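Local atomic coordinates of racemase, putative (Roseobacter denitrificans, PDB entry 3TCS), a protein that binds magnesium and D-alanine in a TIM-barrel active site and is probably a racemase-like or hydro-lyase enzyme of the mandelate racemase group. Residues F227-P233 with I251-E257; Q68-M73 with V88-E92; T32-F38 with I373-W377; L316-H320 with V363-W369. One frame throughout, in Å; residues are numbered along the deposited sequence.

Contact 1: residues F227-P233 with I251-E257. With MG (magnesium ion), chain J; DAL (D-alanine), chain L.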
loop_
_atom_site.group_PDB
_atom_site.type_symbol
_atom_site.label_atom_id
_atom_site.label_comp_id
_atom_site.label_asym_id
_atom_site.label_seq_id
_atom_site.Cartn_x
_atom_site.Cartn_y
_atom_site.Cartn_z
ATOM N N PHE B 227 -21.045 -23.657 -13.718
ATOM C CA PHE B 227 -20.279 -22.405 -13.740
ATOM C C PHE B 227 -18.822 -22.799 -13.978
ATOM O O PHE B 227 -18.403 -23.882 -13.584
ATOM C CB PHE B 227 -20.397 -21.651 -12.409
ATOM C CG PHE B 227 -21.605 -20.762 -12.314
ATOM C CD1 PHE B 227 -22.889 -21.290 -12.405
ATOM C CD2 PHE B 227 -21.457 -19.392 -12.103
ATOM C CE1 PHE B 227 -24.013 -20.465 -12.283
ATOM C CE2 PHE B 227 -22.566 -18.560 -11.980
ATOM C CZ PHE B 227 -23.850 -19.099 -12.071
ATOM N N CYS B 228 -18.042 -21.921 -14.597
ATOM C CA CYS B 228 -16.650 -22.256 -14.890
ATOM C C CYS B 228 -15.630 -21.306 -14.279
ATOM O O CYS B 228 -14.436 -21.445 -14.531
ATOM C CB CYS B 228 -16.441 -22.269 -16.402
ATOM S SG CYS B 228 -16.692 -20.643 -17.171
ATOM N N HIS B 229 -16.085 -20.379 -13.444
ATOM C CA HIS B 229 -15.183 -19.374 -12.887
ATOM C C HIS B 229 -15.688 -18.897 -11.517
ATOM O O HIS B 229 -16.778 -18.352 -11.414
ATOM C CB HIS B 229 -15.137 -18.245 -13.931
ATOM C CG HIS B 229 -14.322 -17.051 -13.553
ATOM N ND1 HIS B 229 -13.262 -16.616 -14.317
ATOM C CD2 HIS B 229 -14.506 -16.111 -12.597
ATOM C CE1 HIS B 229 -12.836 -15.455 -13.857
ATOM N NE2 HIS B 229 -13.574 -15.123 -12.813
ATOM N N PHE B 230 -14.895 -19.136 -10.472
ATOM C CA PHE B 230 -15.239 -18.751 -9.098
ATOM C C PHE B 230 -14.180 -17.754 -8.629
ATOM O O PHE B 230 -13.072 -18.133 -8.230
ATOM C CB PHE B 230 -15.252 -20.003 -8.205
ATOM C CG PHE B 230 -15.813 -19.777 -6.820
ATOM C CD1 PHE B 230 -16.432 -18.578 -6.477
ATOM C CD2 PHE B 230 -15.742 -20.788 -5.867
ATOM C CE1 PHE B 230 -16.973 -18.391 -5.200
ATOM C CE2 PHE B 230 -16.277 -20.617 -4.592
ATOM C CZ PHE B 230 -16.894 -19.418 -4.256
ATOM N N GLU B 231 -14.536 -16.474 -8.666
ATOM C CA GLU B 231 -13.599 -15.414 -8.319
ATOM C C GLU B 231 -13.572 -14.919 -6.879
ATOM O O GLU B 231 -14.616 -14.697 -6.258
ATOM C CB GLU B 231 -13.837 -14.222 -9.252
ATOM C CG GLU B 231 -12.763 -13.145 -9.204
ATOM C CD GLU B 231 -12.912 -12.148 -10.344
ATOM O OE1 GLU B 231 -13.413 -12.551 -11.414
ATOM O OE2 GLU B 231 -12.510 -10.976 -10.183
ATOM N N GLU B 232 -12.350 -14.741 -6.375
ATOM C CA GLU B 232 -12.087 -14.229 -5.031
ATOM C C GLU B 232 -13.029 -14.794 -3.971
ATOM O O GLU B 232 -13.776 -14.058 -3.319
ATOM C CB GLU B 232 -12.176 -12.701 -5.060
ATOM C CG GLU B 232 -11.417 -12.006 -3.948
ATOM C CD GLU B 232 -11.406 -10.497 -4.128
ATOM O OE1 GLU B 232 -10.973 -10.039 -5.204
ATOM O OE2 GLU B 232 -11.827 -9.773 -3.199
ATOM N N PRO B 233 -13.000 -16.119 -3.778
ATOM C CA PRO B 233 -13.871 -16.750 -2.786
ATOM C C PRO B 233 -13.615 -16.302 -1.350
ATOM O O PRO B 233 -14.559 -16.125 -0.578
ATOM C CB PRO B 233 -13.596 -18.239 -2.982
ATOM C CG PRO B 233 -12.171 -18.263 -3.448
ATOM C CD PRO B 233 -12.137 -17.116 -4.433
ATOM N N ILE B 251 -13.858 -26.520 -10.205
ATOM C CA ILE B 251 -14.102 -25.265 -10.916
ATOM C C ILE B 251 -12.897 -24.338 -10.753
ATOM O O ILE B 251 -12.264 -24.329 -9.702
ATOM C CB ILE B 251 -15.381 -24.575 -10.369
ATOM C CG1 ILE B 251 -15.701 -23.321 -11.184
ATOM C CG2 ILE B 251 -15.200 -24.226 -8.900
ATOM C CD1 ILE B 251 -17.053 -22.715 -10.837
ATOM N N ASP B 252 -12.564 -23.576 -11.794
ATOM C CA ASP B 252 -11.425 -22.660 -11.712
ATOM C C ASP B 252 -11.664 -21.592 -10.640
ATOM O O ASP B 252 -12.739 -20.996 -10.580
ATOM C CB ASP B 252 -11.182 -21.941 -13.050
ATOM C CG ASP B 252 -10.538 -22.830 -14.109
ATOM O OD1 ASP B 252 -9.861 -23.824 -13.761
ATOM O OD2 ASP B 252 -10.694 -22.509 -15.303
ATOM N N VAL B 253 -10.659 -21.360 -9.799
ATOM C CA VAL B 253 -10.734 -20.332 -8.765
ATOM C C VAL B 253 -9.766 -19.246 -9.227
ATOM O O VAL B 253 -8.619 -19.530 -9.578
ATOM C CB VAL B 253 -10.309 -20.869 -7.386
ATOM C CG1 VAL B 253 -10.218 -19.723 -6.376
ATOM C CG2 VAL B 253 -11.328 -21.898 -6.911
ATOM N N THR B 254 -10.232 -18.004 -9.221
ATOM C CA THR B 254 -9.431 -16.892 -9.716
ATOM C C THR B 254 -9.271 -15.749 -8.720
ATOM O O THR B 254 -10.004 -15.659 -7.739
ATOM C CB THR B 254 -10.084 -16.327 -10.985
ATOM O OG1 THR B 254 -11.196 -15.501 -10.613
ATOM C CG2 THR B 254 -10.613 -17.460 -11.861
ATOM N N GLY B 255 -8.311 -14.867 -8.980
ATOM C CA GLY B 255 -8.111 -13.737 -8.089
ATOM C C GLY B 255 -6.864 -12.933 -8.405
ATOM O O GLY B 255 -6.108 -13.283 -9.316
ATOM N N GLY B 256 -6.672 -11.847 -7.659
ATOM C CA GLY B 256 -5.499 -11.008 -7.830
ATOM C C GLY B 256 -5.750 -9.548 -8.160
ATOM O O GLY B 256 -4.809 -8.759 -8.169
ATOM N N GLU B 257 -7.003 -9.162 -8.389
ATOM C CA GLU B 257 -7.273 -7.778 -8.775
ATOM C C GLU B 257 -6.785 -6.686 -7.823
ATOM O O GLU B 257 -6.427 -5.600 -8.281
ATOM C CB GLU B 257 -8.761 -7.578 -9.076
ATOM C CG GLU B 257 -9.671 -7.621 -7.870
ATOM C CD GLU B 257 -11.126 -7.654 -8.278
ATOM O OE1 GLU B 257 -11.501 -8.578 -9.029
ATOM O OE2 GLU B 257 -11.888 -6.760 -7.855
HETATM MG MG MG J . -13.306 -9.528 -9.029
HETATM N N DAL L . -13.878 -8.484 -11.075
HETATM C CA DAL L . -14.965 -7.695 -10.468
HETATM C CB DAL L . -15.316 -6.503 -11.348
HETATM C C DAL L . -14.540 -7.202 -9.127
HETATM O O DAL L . -14.239 -7.974 -8.275
HETATM O O HOH W 1 -13.615 -24.346 -14.419
HETATM O O HOH W 2 -12.571 -20.765 -16.310
HETATM O O HOH W 3 -8.454 -11.394 -5.661
HETATM O O HOH W 4 -13.083 -10.071 -7.013
#
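E231 and E257 meet at a magnesium ion, E231 on the last residue of strand 229-231 and E257 two residues past parallel strand 252-255; helix 239-248 joins the strands as a beta-alpha-beta unit of the enolase-superfamily barrel. E231 runs extended, CG anti to the backbone N (chi1 -168°). Its CB and CG both lie against T254 OG1, CG at 3.2 Å, a hydroxyl hydrogen-bonded to Q278; its OE2 binds the magnesium at 2.0 Å, 2.8 Å from E257 OE1, a fellow ligand; its OE1 takes H229 NE2 at 2.9 Å on the anti side and a salt bridge from K167. E257 OE2 pairs with K94 of the second subunit in a salt bridge. D205, D-alanine and a water complete the metal site. T254 CG2 sits over one face of the H229 ring, 3.7 Å from its centroid. With alanine in place of H229, E231 OE1 would probably lose one anchor, and the T254 methyl the ring face it packs on. Between the backbones, F230 N donates to D252 O, T254 N to F230 O, and E232 N to T254 O at 2.9 Å.

Contact 2: residues Q68-M73 with V88-E92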
loop_
_atom_site.group_PDB
_atom_site.type_symbol
_atom_site.label_atom_id
_atom_site.label_comp_id
_atom_site.label_asym_id
_atom_site.label_seq_id
_atom_site.Cartn_x
_atom_site.Cartn_y
_atom_site.Cartn_z
ATOM N N GLN B 68 5.284 12.184 -5.792
ATOM C CA GLN B 68 6.166 11.032 -5.663
ATOM C C GLN B 68 6.583 10.249 -6.895
ATOM O O GLN B 68 7.407 9.342 -6.790
ATOM C CB GLN B 68 5.542 10.075 -4.647
ATOM C CG GLN B 68 5.375 10.700 -3.267
ATOM C CD GLN B 68 4.505 9.862 -2.349
ATOM O OE1 GLN B 68 3.283 9.978 -2.361
ATOM N NE2 GLN B 68 5.134 9.004 -1.561
ATOM N N VAL B 69 6.022 10.561 -8.056
ATOM C CA VAL B 69 6.410 9.831 -9.258
ATOM C C VAL B 69 7.158 10.718 -10.252
ATOM O O VAL B 69 8.276 10.400 -10.664
ATOM C CB VAL B 69 5.181 9.213 -9.960
ATOM C CG1 VAL B 69 5.629 8.402 -11.173
ATOM C CG2 VAL B 69 4.425 8.323 -8.987
ATOM N N ALA B 70 6.540 11.832 -10.623
ATOM C CA ALA B 70 7.132 12.762 -11.582
ATOM C C ALA B 70 8.569 13.184 -11.270
ATOM O O ALA B 70 9.415 13.245 -12.167
ATOM C CB ALA B 70 6.247 14.000 -11.714
ATOM N N PRO B 71 8.872 13.480 -9.997
ATOM C CA PRO B 71 10.237 13.895 -9.657
ATOM C C PRO B 71 11.324 12.893 -10.039
ATOM O O PRO B 71 12.457 13.277 -10.334
ATOM C CB PRO B 71 10.164 14.110 -8.148
ATOM C CG PRO B 71 8.745 14.531 -7.940
ATOM C CD PRO B 71 7.997 13.560 -8.815
ATOM N N TRP B 72 10.982 11.610 -10.043
ATOM C CA TRP B 72 11.960 10.576 -10.369
ATOM C C TRP B 72 11.993 10.193 -11.842
ATOM O O TRP B 72 12.936 9.543 -12.295
ATOM C CB TRP B 72 11.688 9.327 -9.531
ATOM C CG TRP B 72 11.548 9.633 -8.082
ATOM C CD1 TRP B 72 10.430 9.482 -7.318
ATOM C CD2 TRP B 72 12.548 10.197 -7.227
ATOM N NE1 TRP B 72 10.667 9.924 -6.038
ATOM C CE2 TRP B 72 11.961 10.369 -5.955
ATOM C CE3 TRP B 72 13.883 10.576 -7.413
ATOM C CZ2 TRP B 72 12.663 10.903 -4.871
ATOM C CZ3 TRP B 72 14.582 11.110 -6.334
ATOM C CH2 TRP B 72 13.968 11.268 -5.079
ATOM N N MET B 73 10.973 10.602 -12.590
ATOM C CA MET B 73 10.893 10.255 -14.005
ATOM C C MET B 73 11.227 11.381 -14.972
ATOM O O MET B 73 11.698 11.127 -16.085
ATOM C CB MET B 73 9.505 9.694 -14.316
ATOM C CG MET B 73 9.205 8.423 -13.538
ATOM S SD MET B 73 7.657 7.643 -13.990
ATOM C CE MET B 73 8.164 6.716 -15.442
ATOM N N VAL B 88 11.428 4.402 -9.081
ATOM C CA VAL B 88 10.371 5.143 -8.401
ATOM C C VAL B 88 9.964 4.433 -7.109
ATOM O O VAL B 88 9.872 5.067 -6.057
ATOM C CB VAL B 88 9.116 5.316 -9.293
ATOM C CG1 VAL B 88 7.985 5.932 -8.480
ATOM C CG2 VAL B 88 9.439 6.207 -10.497
ATOM N N THR B 89 9.737 3.122 -7.180
ATOM C CA THR B 89 9.337 2.371 -5.990
ATOM C C THR B 89 10.444 2.283 -4.942
ATOM O O THR B 89 10.171 2.196 -3.747
ATOM C CB THR B 89 8.867 0.936 -6.337
ATOM O OG1 THR B 89 9.942 0.198 -6.928
ATOM C CG2 THR B 89 7.693 0.985 -7.302
ATOM N N GLU B 90 11.696 2.302 -5.385
ATOM C CA GLU B 90 12.808 2.244 -4.447
ATOM C C GLU B 90 13.007 3.598 -3.774
ATOM O O GLU B 90 13.255 3.670 -2.571
ATOM C CB GLU B 90 14.073 1.792 -5.171
ATOM C CG GLU B 90 14.064 0.297 -5.445
ATOM C CD GLU B 90 15.071 -0.124 -6.494
ATOM O OE1 GLU B 90 16.199 0.409 -6.485
ATOM O OE2 GLU B 90 14.735 -1.001 -7.319
ATOM N N ARG B 91 12.877 4.676 -4.541
ATOM C CA ARG B 91 13.022 6.016 -3.975
ATOM C C ARG B 91 11.868 6.295 -3.010
ATOM O O ARG B 91 12.006 7.065 -2.057
ATOM C CB ARG B 91 13.011 7.068 -5.081
ATOM C CG ARG B 91 14.212 7.024 -5.997
ATOM C CD ARG B 91 15.466 7.560 -5.316
ATOM N NE ARG B 91 16.590 7.558 -6.243
ATOM C CZ ARG B 91 17.277 6.473 -6.587
ATOM N NH1 ARG B 91 16.965 5.288 -6.067
ATOM N NH2 ARG B 91 18.257 6.568 -7.478
ATOM N N GLU B 92 10.724 5.670 -3.268
ATOM C CA GLU B 92 9.550 5.862 -2.422
ATOM C C GLU B 92 9.257 4.579 -1.651
ATOM O O GLU B 92 8.094 4.218 -1.455
ATOM C CB GLU B 92 8.336 6.224 -3.288
ATOM C CG GLU B 92 8.479 7.510 -4.107
ATOM C CD GLU B 92 8.584 8.753 -3.245
ATOM O OE1 GLU B 92 7.984 8.770 -2.149
ATOM O OE2 GLU B 92 9.253 9.722 -3.669
#
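Two helices of the N-terminal capping domain, 58-73 and 81-91, pack their C-terminal ends together here, and E92, the first residue beyond the second helix, joins them. Its carboxylate is shared between two donors. OE2 uses its anti lone pair for W72 NE1, 2.8 Å away and close to the indole plane, while OE1 receives Q68 NE2 at 2.9 Å from above the carboxylate plane. The amide and carboxylate planes are nearly perpendicular, at 84°. A bend at chi2 (-65°) brings the carboxylate between W72 NE1 and Q68 NE2, laying E92 CG 3.4 Å from Q68 O. With both oxygens engaged, the carboxylate is held against rotation, and the buried negative charge is probably eased by the two N-H groups.

R91 lies over one face of W72: CB stands 3.8 Å from the centroid of the five-membered ring as a CH-pi contact, and CG and CD continue over the six-membered ring toward CZ3. V88 fills the space between the backbones, its CG2 touching W72 CB and, at 3.8 Å, M73 CG, while its CG1 reaches V69 CG2 at 4.3 Å.

Helix 98-119 packs against this pair through L100, beside Q68 and V69, and V107, beside M73. Y99 of the second subunit hydrogen-bonds Q68 OE1, and R176 of that subunit forms a salt bridge with E90, so the helix pair also borders the dimer interface.

Contact 3: residues T32-F38 with I373-W377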
loop_
_atom_site.group_PDB
_atom_site.type_symbol
_atom_site.label_atom_id
_atom_site.label_comp_id
_atom_site.label_asym_id
_atom_site.label_seq_id
_atom_site.Cartn_x
_atom_site.Cartn_y
_atom_site.Cartn_z
ATOM N N THR B 32 -7.821 15.801 -14.016
ATOM C CA THR B 32 -8.616 14.888 -13.210
ATOM C C THR B 32 -9.826 15.457 -12.485
ATOM O O THR B 32 -9.993 16.674 -12.366
ATOM C CB THR B 32 -7.696 14.290 -12.116
ATOM O OG1 THR B 32 -8.330 13.185 -11.467
ATOM C CG2 THR B 32 -7.395 15.359 -11.069
ATOM N N ASN B 33 -10.690 14.550 -12.036
ATOM C CA ASN B 33 -11.799 14.918 -11.167
ATOM C C ASN B 33 -11.687 13.842 -10.087
ATOM O O ASN B 33 -10.700 13.107 -10.075
ATOM C CB ASN B 33 -13.186 14.972 -11.853
ATOM C CG ASN B 33 -13.629 13.661 -12.473
ATOM O OD1 ASN B 33 -13.191 12.576 -12.094
ATOM N ND2 ASN B 33 -14.551 13.769 -13.428
ATOM N N ASP B 34 -12.643 13.742 -9.176
ATOM C CA ASP B 34 -12.522 12.754 -8.108
ATOM C C ASP B 34 -12.590 11.285 -8.534
ATOM O O ASP B 34 -12.064 10.417 -7.845
ATOM C CB ASP B 34 -13.579 13.021 -7.036
ATOM C CG ASP B 34 -13.331 14.315 -6.281
ATOM O OD1 ASP B 34 -12.431 15.086 -6.687
ATOM O OD2 ASP B 34 -14.037 14.561 -5.279
ATOM N N ALA B 35 -13.221 11.011 -9.672
ATOM C CA ALA B 35 -13.382 9.637 -10.144
ATOM C C ALA B 35 -12.323 9.132 -11.123
ATOM O O ALA B 35 -11.941 7.960 -11.080
ATOM C CB ALA B 35 -14.763 9.477 -10.760
ATOM N N VAL B 36 -11.850 9.997 -12.012
ATOM C CA VAL B 36 -10.855 9.568 -12.988
ATOM C C VAL B 36 -9.929 10.706 -13.388
ATOM O O VAL B 36 -10.334 11.878 -13.405
ATOM C CB VAL B 36 -11.542 9.005 -14.256
ATOM C CG1 VAL B 36 -12.308 10.105 -14.956
ATOM C CG2 VAL B 36 -10.507 8.392 -15.193
ATOM N N GLY B 37 -8.685 10.351 -13.703
ATOM C CA GLY B 37 -7.697 11.335 -14.105
ATOM C C GLY B 37 -6.830 10.829 -15.244
ATOM O O GLY B 37 -6.347 9.697 -15.215
ATOM N N PHE B 38 -6.634 11.668 -16.253
ATOM C CA PHE B 38 -5.820 11.301 -17.405
ATOM C C PHE B 38 -4.446 11.944 -17.314
ATOM O O PHE B 38 -4.280 13.002 -16.701
ATOM C CB PHE B 38 -6.528 11.721 -18.694
ATOM C CG PHE B 38 -7.841 11.022 -18.906
ATOM C CD1 PHE B 38 -7.877 9.668 -19.230
ATOM C CD2 PHE B 38 -9.040 11.703 -18.734
ATOM C CE1 PHE B 38 -9.089 8.996 -19.378
ATOM C CE2 PHE B 38 -10.266 11.040 -18.879
ATOM C CZ PHE B 38 -10.287 9.684 -19.202
ATOM N N ILE B 373 -9.378 11.779 -25.603
ATOM C CA ILE B 373 -10.113 12.247 -24.442
ATOM C C ILE B 373 -10.979 13.416 -24.887
ATOM O O ILE B 373 -10.544 14.246 -25.682
ATOM C CB ILE B 373 -9.162 12.718 -23.325
ATOM C CG1 ILE B 373 -8.126 11.628 -23.027
ATOM C CG2 ILE B 373 -9.959 13.068 -22.072
ATOM C CD1 ILE B 373 -8.720 10.285 -22.633
ATOM N N SER B 374 -12.203 13.466 -24.375
ATOM C CA SER B 374 -13.154 14.524 -24.703
ATOM C C SER B 374 -12.649 15.906 -24.312
ATOM O O SER B 374 -12.330 16.145 -23.152
ATOM C CB SER B 374 -14.474 14.265 -23.986
ATOM O OG SER B 374 -15.317 15.396 -24.065
ATOM N N PRO B 375 -12.569 16.836 -25.280
ATOM C CA PRO B 375 -12.097 18.191 -24.974
ATOM C C PRO B 375 -12.979 18.870 -23.923
ATOM O O PRO B 375 -12.505 19.677 -23.121
ATOM C CB PRO B 375 -12.164 18.892 -26.328
ATOM C CG PRO B 375 -11.870 17.784 -27.284
ATOM C CD PRO B 375 -12.710 16.646 -26.735
ATOM N N GLU B 376 -14.266 18.546 -23.942
ATOM C CA GLU B 376 -15.221 19.108 -22.989
ATOM C C GLU B 376 -14.913 18.588 -21.588
ATOM O O GLU B 376 -14.935 19.343 -20.613
ATOM C CB GLU B 376 -16.649 18.722 -23.398
ATOM C CG GLU B 376 -17.745 19.028 -22.382
ATOM C CD GLU B 376 -17.883 20.508 -22.057
ATOM O OE1 GLU B 376 -17.678 21.351 -22.956
ATOM O OE2 GLU B 376 -18.216 20.826 -20.897
ATOM N N TRP B 377 -14.617 17.295 -21.483
ATOM C CA TRP B 377 -14.306 16.728 -20.178
ATOM C C TRP B 377 -13.030 17.384 -19.659
ATOM O O TRP B 377 -12.958 17.790 -18.498
ATOM C CB TRP B 377 -14.102 15.210 -20.270
ATOM C CG TRP B 377 -13.964 14.561 -18.921
ATOM C CD1 TRP B 377 -14.959 14.002 -18.177
ATOM C CD2 TRP B 377 -12.767 14.442 -18.146
ATOM N NE1 TRP B 377 -14.456 13.537 -16.985
ATOM C CE2 TRP B 377 -13.112 13.795 -16.940
ATOM C CE3 TRP B 377 -11.433 14.823 -18.353
ATOM C CZ2 TRP B 377 -12.171 13.516 -15.940
ATOM C CZ3 TRP B 377 -10.494 14.545 -17.356
ATOM C CH2 TRP B 377 -10.870 13.897 -16.168
HETATM O O HOH W 5 -16.348 12.201 -15.190
#
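W377 and F38 meet edge to face: the phenyl edge, with CD2 3.5 Å from W377 CZ3, points at the indole's six-membered ring, and the planes stand at 78°. I373 covers one face of F38, its CD1 3.6 Å from the ring centroid. Further along the indole rim, V36 CG1 touches CZ2 at 3.6 Å, and V36 O approaches CH2 near the ring plane. The amide of N33 crosses nearby, ND2 3.5 Å from W377 CZ2. A water bridges the two side chains, accepting from each. The contact joins the turn between strands 25-32 and 37-43 of the N-terminal domain's antiparallel sheet to the start of helix 375-380, where S374 OG is the N-cap, accepting from W377 N. An Asx turn shapes the other side: N33 CG, set between the backbone N and the carbonyl carbon (chi1 60°), folds OD1 over the turn to take A35 N and V36 N, the latter at 2.9 Å. A leucine at N33 would probably leave those two backbone N-H groups without their acceptor and free the turn to shift. Beyond, W50 touches both F38 and I373.

Contact 4: residues L316-H320 with V363-W369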
loop_
_atom_site.group_PDB
_atom_site.type_symbol
_atom_site.label_atom_id
_atom_site.label_comp_id
_atom_site.label_asym_id
_atom_site.label_seq_id
_atom_site.Cartn_x
_atom_site.Cartn_y
_atom_site.Cartn_z
ATOM N N LEU B 316 -9.901 -0.677 -22.142
ATOM C CA LEU B 316 -9.179 -0.594 -23.412
ATOM C C LEU B 316 -7.736 -1.066 -23.248
ATOM O O LEU B 316 -7.208 -1.787 -24.101
ATOM C CB LEU B 316 -9.185 0.844 -23.943
ATOM C CG LEU B 316 -8.485 1.096 -25.285
ATOM C CD1 LEU B 316 -9.073 0.186 -26.365
ATOM C CD2 LEU B 316 -8.648 2.564 -25.682
ATOM N N PHE B 317 -7.093 -0.662 -22.154
ATOM C CA PHE B 317 -5.718 -1.083 -21.915
ATOM C C PHE B 317 -5.665 -2.605 -21.866
ATOM O O PHE B 317 -4.729 -3.225 -22.374
ATOM C CB PHE B 317 -5.190 -0.543 -20.586
ATOM C CG PHE B 317 -5.157 0.958 -20.497
ATOM C CD1 PHE B 317 -5.050 1.743 -21.642
ATOM C CD2 PHE B 317 -5.173 1.582 -19.255
ATOM C CE1 PHE B 317 -4.952 3.141 -21.548
ATOM C CE2 PHE B 317 -5.073 2.982 -19.147
ATOM C CZ PHE B 317 -4.962 3.757 -20.296
ATOM N N THR B 318 -6.675 -3.196 -21.234
ATOM C CA THR B 318 -6.755 -4.648 -21.094
ATOM C C THR B 318 -6.969 -5.305 -22.454
ATOM O O THR B 318 -6.404 -6.365 -22.739
ATOM C CB THR B 318 -7.897 -5.039 -20.129
ATOM O OG1 THR B 318 -7.693 -4.388 -18.868
ATOM C CG2 THR B 318 -7.921 -6.543 -19.906
ATOM N N MET B 319 -7.789 -4.673 -23.291
ATOM C CA MET B 319 -8.047 -5.185 -24.635
ATOM C C MET B 319 -6.731 -5.289 -25.410
ATOM O O MET B 319 -6.471 -6.296 -26.068
ATOM C CB MET B 319 -9.022 -4.262 -25.375
ATOM C CG MET B 319 -10.468 -4.406 -24.919
ATOM S SD MET B 319 -11.496 -2.991 -25.381
ATOM C CE MET B 319 -11.198 -2.912 -27.178
ATOM N N HIS B 320 -5.897 -4.254 -25.333
ATOM C CA HIS B 320 -4.617 -4.284 -26.035
ATOM C C HIS B 320 -3.712 -5.371 -25.467
ATOM O O HIS B 320 -3.038 -6.083 -26.216
ATOM C CB HIS B 320 -3.894 -2.936 -25.934
ATOM C CG HIS B 320 -4.360 -1.916 -26.927
ATOM N ND1 HIS B 320 -5.557 -1.244 -26.804
ATOM C CD2 HIS B 320 -3.781 -1.447 -28.058
ATOM C CE1 HIS B 320 -5.695 -0.404 -27.814
ATOM N NE2 HIS B 320 -4.632 -0.508 -28.589
ATOM N N VAL B 363 -9.902 -4.032 -30.828
ATOM C CA VAL B 363 -8.709 -3.198 -30.742
ATOM C C VAL B 363 -8.464 -2.832 -32.198
ATOM O O VAL B 363 -8.292 -3.715 -33.044
ATOM C CB VAL B 363 -7.480 -3.976 -30.221
ATOM C CG1 VAL B 363 -6.223 -3.125 -30.401
ATOM C CG2 VAL B 363 -7.668 -4.328 -28.757
ATOM N N THR B 364 -8.469 -1.540 -32.500
ATOM C CA THR B 364 -8.259 -1.093 -33.869
ATOM C C THR B 364 -6.779 -0.867 -34.151
ATOM O O THR B 364 -5.938 -1.017 -33.266
ATOM C CB THR B 364 -9.025 0.211 -34.141
ATOM O OG1 THR B 364 -8.377 1.297 -33.472
ATOM C CG2 THR B 364 -10.446 0.096 -33.631
ATOM N N ASP B 365 -6.453 -0.513 -35.388
ATOM C CA ASP B 365 -5.060 -0.282 -35.733
ATOM C C ASP B 365 -4.654 1.176 -35.551
ATOM O O ASP B 365 -3.579 1.581 -35.978
ATOM C CB ASP B 365 -4.787 -0.743 -37.166
ATOM C CG ASP B 365 -5.859 -0.302 -38.121
ATOM O OD1 ASP B 365 -5.997 0.917 -38.337
ATOM O OD2 ASP B 365 -6.575 -1.182 -38.646
ATOM N N ALA B 366 -5.512 1.961 -34.907
ATOM C CA ALA B 366 -5.197 3.366 -34.656
ATOM C C ALA B 366 -3.955 3.387 -33.763
ATOM O O ALA B 366 -3.856 2.607 -32.818
ATOM C CB ALA B 366 -6.370 4.056 -33.954
ATOM N N PRO B 367 -2.986 4.268 -34.062
ATOM C CA PRO B 367 -1.753 4.365 -33.272
ATOM C C PRO B 367 -2.002 4.649 -31.791
ATOM O O PRO B 367 -2.892 5.421 -31.440
ATOM C CB PRO B 367 -0.995 5.502 -33.958
ATOM C CG PRO B 367 -1.425 5.360 -35.390
ATOM C CD PRO B 367 -2.917 5.154 -35.240
ATOM N N GLY B 368 -1.204 4.026 -30.931
ATOM C CA GLY B 368 -1.366 4.225 -29.503
ATOM C C GLY B 368 -2.574 3.474 -28.985
ATOM O O GLY B 368 -2.859 2.367 -29.437
ATOM N N TRP B 369 -3.292 4.065 -28.035
ATOM C CA TRP B 369 -4.468 3.406 -27.491
ATOM C C TRP B 369 -5.614 3.490 -28.491
ATOM O O TRP B 369 -6.521 2.661 -28.473
ATOM C CB TRP B 369 -4.874 4.043 -26.162
ATOM C CG TRP B 369 -3.840 3.865 -25.092
ATOM C CD1 TRP B 369 -3.217 4.850 -24.391
ATOM C CD2 TRP B 369 -3.314 2.627 -24.600
ATOM N NE1 TRP B 369 -2.331 4.309 -23.492
ATOM C CE2 TRP B 369 -2.370 2.945 -23.597
ATOM C CE3 TRP B 369 -3.551 1.280 -24.905
ATOM C CZ2 TRP B 369 -1.659 1.964 -22.897
ATOM C CZ3 TRP B 369 -2.841 0.301 -24.206
ATOM C CH2 TRP B 369 -1.908 0.652 -23.215
HETATM O O HOH W 6 -5.474 1.082 -31.363
#
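H320 is sandwiched between W369 and V363. On one side the indole points its edge at the imidazole face, CE3 3.7 Å from H320 ND1, with the two planes at 89°. Against the opposite face lies V363 CG1, 3.7 Å from the ring centroid. The ring's orientation is fixed within its own helix: ND1 donates to L316 O at 3.2 Å, that oxygen lying in the imidazole plane but being met from above its carbonyl plane, and the same oxygen also accepts H320 N. H320 CE1 comes within 3.2 Å of W369 O.

The indole offers a face to F317, whose CE1 stands over its centre, 3.3 Å from W369 CE2; the planes meet obliquely, at 47°. F317 reaches it with CG anti to its carbonyl carbon (chi1 -61°). L316 CD2 touches W369 O, and M319 CB meets V363 CG2 at 3.6 Å, the two side chains running alongside in opposite senses.

W369 NE1 donates to T109 O and its backbone N to D113, both in helix 98-119. The whole is a buried aromatic cluster of F317, H320 and W369, fastening barrel helix 314-322 to the loop that follows strand 360-363.

Contact 3 has the longest span in sequence, bringing 32-38 near the start of the chain to 373-377 near its end; the other three lie within that span in the order 2, 1, 4. Contact 2 belongs to the helices of the N-terminal domain. Contacts 1 and 4 are both in the barrel domain, yet their centres are about 27 Å apart, on opposite sides of the chain's centre. Contact 1 alone reaches the metal and D-alanine, its centre about 34 Å from that of contact 2. Contacts 3 and 4 are closer, about 19 Å between centres, and 363-369 leads almost directly into 373-377, so within a few residues the chain packs first on barrel helix 314-322 and then on the N-terminal sheet.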